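Local coordinates for protein esterase (uncultured bacterium pCosCE1, PDB 7ATL) that hydrolyses carboxylic esters as a family VIII carboxylesterase and also shows promiscuous acyltransferase activity, at residues Ile71-Met76 / Leu275-Thr280. Sequence-based numbering, arbitrary orientation.
Sequences ITLAAM and LQLVET
Leu-73 and Leu-277 meet through single methyl groups where two helices of the serine beta-lactamase-like fold come together. Helix 67-80 begins just after Ser-65 and carries Lys-68, which fit the SxxK pattern of this family and probably mark the nucleophile and its lysine partner; helix 271-283 belongs to the part of the fold that holds the antiparallel sheet. The contact is wholly apolar and small, burying 109 Å² in total, and no hydrogen bond crosses it. CD2 of Leu-73 lies 3.9 Å from CD1 of Leu-277, the two side chains passing each other in opposite directions. In Leu-73 the CB points at the partner helix, and CG, anti to the backbone N (chi1 177°), places the branch so that CD2 extends across to helix 271-283. Leu-277 leaves its helix at the flank and only its end swings in. Its side chain also packs on Pro-69 and Tyr-70, one turn earlier on helix 67-80. The same CD2 of Leu-73 touches CG2 of Thr-280 at 4.3 Å, so one leucine methyl meets residues from successive turns of the facing helix. Leu-202, from a loop, touches both Leu-73 and Thr-280, so a third apolar side chain joins the two helices there. The polar half of Thr-280 is turned back to its own helix: its OG1 donates to Gln-276 O, leaving the methyl for Leu-73. That carbonyl oxygen also accepts from Thr-280 N at 3.1 Å, and the two donors reach it from opposite faces of its plane, OG1 at 2.7 Å and tilted 35° from that plane.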
loop_
_atom_site.group_PDB
_atom_site.type_symbol
_atom_site.label_atom_id
_atom_site.label_comp_id
_atom_site.label_asym_id
_atom_site.label_seq_id
_atom_site.Cartn_x
_atom_site.Cartn_y
_atom_site.Cartn_z
ATOM N N ILE A 71 -4.237 2.493 6.774
ATOM C CA ILE A 71 -5.689 2.674 7.061
ATOM C C ILE A 71 -6.241 1.359 7.623
ATOM O O ILE A 71 -7.158 1.428 8.493
ATOM C CB ILE A 71 -6.463 3.189 5.838
ATOM C CG1 ILE A 71 -5.853 4.477 5.291
ATOM C CG2 ILE A 71 -7.934 3.378 6.177
ATOM C CD1 ILE A 71 -5.880 5.626 6.256
ATOM N N THR A 72 -5.684 0.221 7.202
ATOM C CA THR A 72 -5.962 -1.087 7.846
ATOM C C THR A 72 -5.600 -0.984 9.339
ATOM O O THR A 72 -6.426 -1.403 10.175
ATOM C CB THR A 72 -5.226 -2.224 7.136
ATOM O OG1 THR A 72 -5.713 -2.264 5.794
ATOM C CG2 THR A 72 -5.415 -3.557 7.829
ATOM N N LEU A 73 -4.443 -0.405 9.675
ATOM C CA LEU A 73 -4.037 -0.195 11.095
ATOM C C LEU A 73 -5.084 0.655 11.821
ATOM O O LEU A 73 -5.401 0.310 12.955
ATOM C CB LEU A 73 -2.664 0.474 11.245
ATOM C CG LEU A 73 -2.290 0.747 12.708
ATOM C CD1 LEU A 73 -2.437 -0.522 13.528
ATOM C CD2 LEU A 73 -0.890 1.285 12.851
ATOM N N ALA A 74 -5.566 1.745 11.227
ATOM C CA ALA A 74 -6.564 2.624 11.875
ATOM C C ALA A 74 -7.798 1.789 12.251
ATOM O O ALA A 74 -8.248 1.884 13.406
ATOM C CB ALA A 74 -6.898 3.779 10.969
ATOM N N ALA A 75 -8.302 0.985 11.316
ATOM C CA ALA A 75 -9.464 0.081 11.483
ATOM C C ALA A 75 -9.208 -0.949 12.589
ATOM O O ALA A 75 -10.122 -1.181 13.409
ATOM C CB ALA A 75 -9.742 -0.643 10.187
ATOM N N MET A 76 -8.050 -1.615 12.562
ATOM C CA MET A 76 -7.750 -2.691 13.530
ATOM C C MET A 76 -7.701 -2.105 14.944
ATOM O O MET A 76 -8.145 -2.782 15.914
ATOM C CB MET A 76 -6.432 -3.379 13.208
ATOM C CG MET A 76 -6.498 -4.251 11.977
ATOM S SD MET A 76 -7.927 -5.324 11.835
ATOM C CE MET A 76 -7.777 -6.263 13.352
ATOM N N LEU A 275 8.427 2.397 8.418
ATOM C CA LEU A 275 9.141 1.382 9.225
ATOM C C LEU A 275 8.476 1.284 10.597
ATOM O O LEU A 275 8.371 0.154 11.103
ATOM C CB LEU A 275 10.619 1.749 9.360
ATOM C CG LEU A 275 11.430 0.754 10.192
ATOM C CD1 LEU A 275 11.259 -0.666 9.674
ATOM C CD2 LEU A 275 12.897 1.122 10.191
ATOM N N GLN A 276 8.058 2.422 11.171
ATOM C CA GLN A 276 7.279 2.484 12.439
ATOM C C GLN A 276 6.027 1.637 12.243
ATOM O O GLN A 276 5.732 0.798 13.108
ATOM C CB GLN A 276 6.843 3.909 12.795
ATOM C CG GLN A 276 7.891 4.747 13.518
ATOM C CD GLN A 276 8.434 3.960 14.687
ATOM O OE1 GLN A 276 7.702 3.569 15.611
ATOM N NE2 GLN A 276 9.721 3.660 14.615
ATOM N N LEU A 277 5.321 1.857 11.133
ATOM C CA LEU A 277 4.078 1.116 10.809
ATOM C C LEU A 277 4.365 -0.400 10.741
ATOM O O LEU A 277 3.596 -1.189 11.317
ATOM C CB LEU A 277 3.532 1.640 9.480
ATOM C CG LEU A 277 2.491 0.743 8.820
ATOM C CD1 LEU A 277 1.258 0.652 9.718
ATOM C CD2 LEU A 277 2.132 1.246 7.424
ATOM N N VAL A 278 5.406 -0.812 10.022
ATOM C CA VAL A 278 5.678 -2.253 9.773
ATOM C C VAL A 278 6.126 -2.930 11.084
ATOM O O VAL A 278 5.634 -4.059 11.357
ATOM C CB VAL A 278 6.685 -2.439 8.628
ATOM C CG1 VAL A 278 7.064 -3.896 8.439
ATOM C CG2 VAL A 278 6.159 -1.856 7.321
ATOM N N GLU A 279 6.995 -2.298 11.881
ATOM C CA GLU A 279 7.404 -2.818 13.215
ATOM C C GLU A 279 6.150 -3.029 14.077
ATOM O O GLU A 279 5.982 -4.136 14.626
ATOM C CB GLU A 279 8.399 -1.879 13.902
ATOM C CG GLU A 279 9.838 -2.239 13.606
ATOM C CD GLU A 279 10.211 -3.609 14.137
ATOM O OE1 GLU A 279 10.242 -3.746 15.395
ATOM O OE2 GLU A 279 10.414 -4.534 13.299
ATOM N N THR A 280 5.262 -2.039 14.130
ATOM C CA THR A 280 3.971 -2.096 14.867
ATOM C C THR A 280 3.136 -3.310 14.426
ATOM O O THR A 280 2.604 -4.026 15.293
ATOM C CB THR A 280 3.196 -0.794 14.669
ATOM O OG1 THR A 280 4.044 0.277 15.087
ATOM C CG2 THR A 280 1.903 -0.769 15.453
#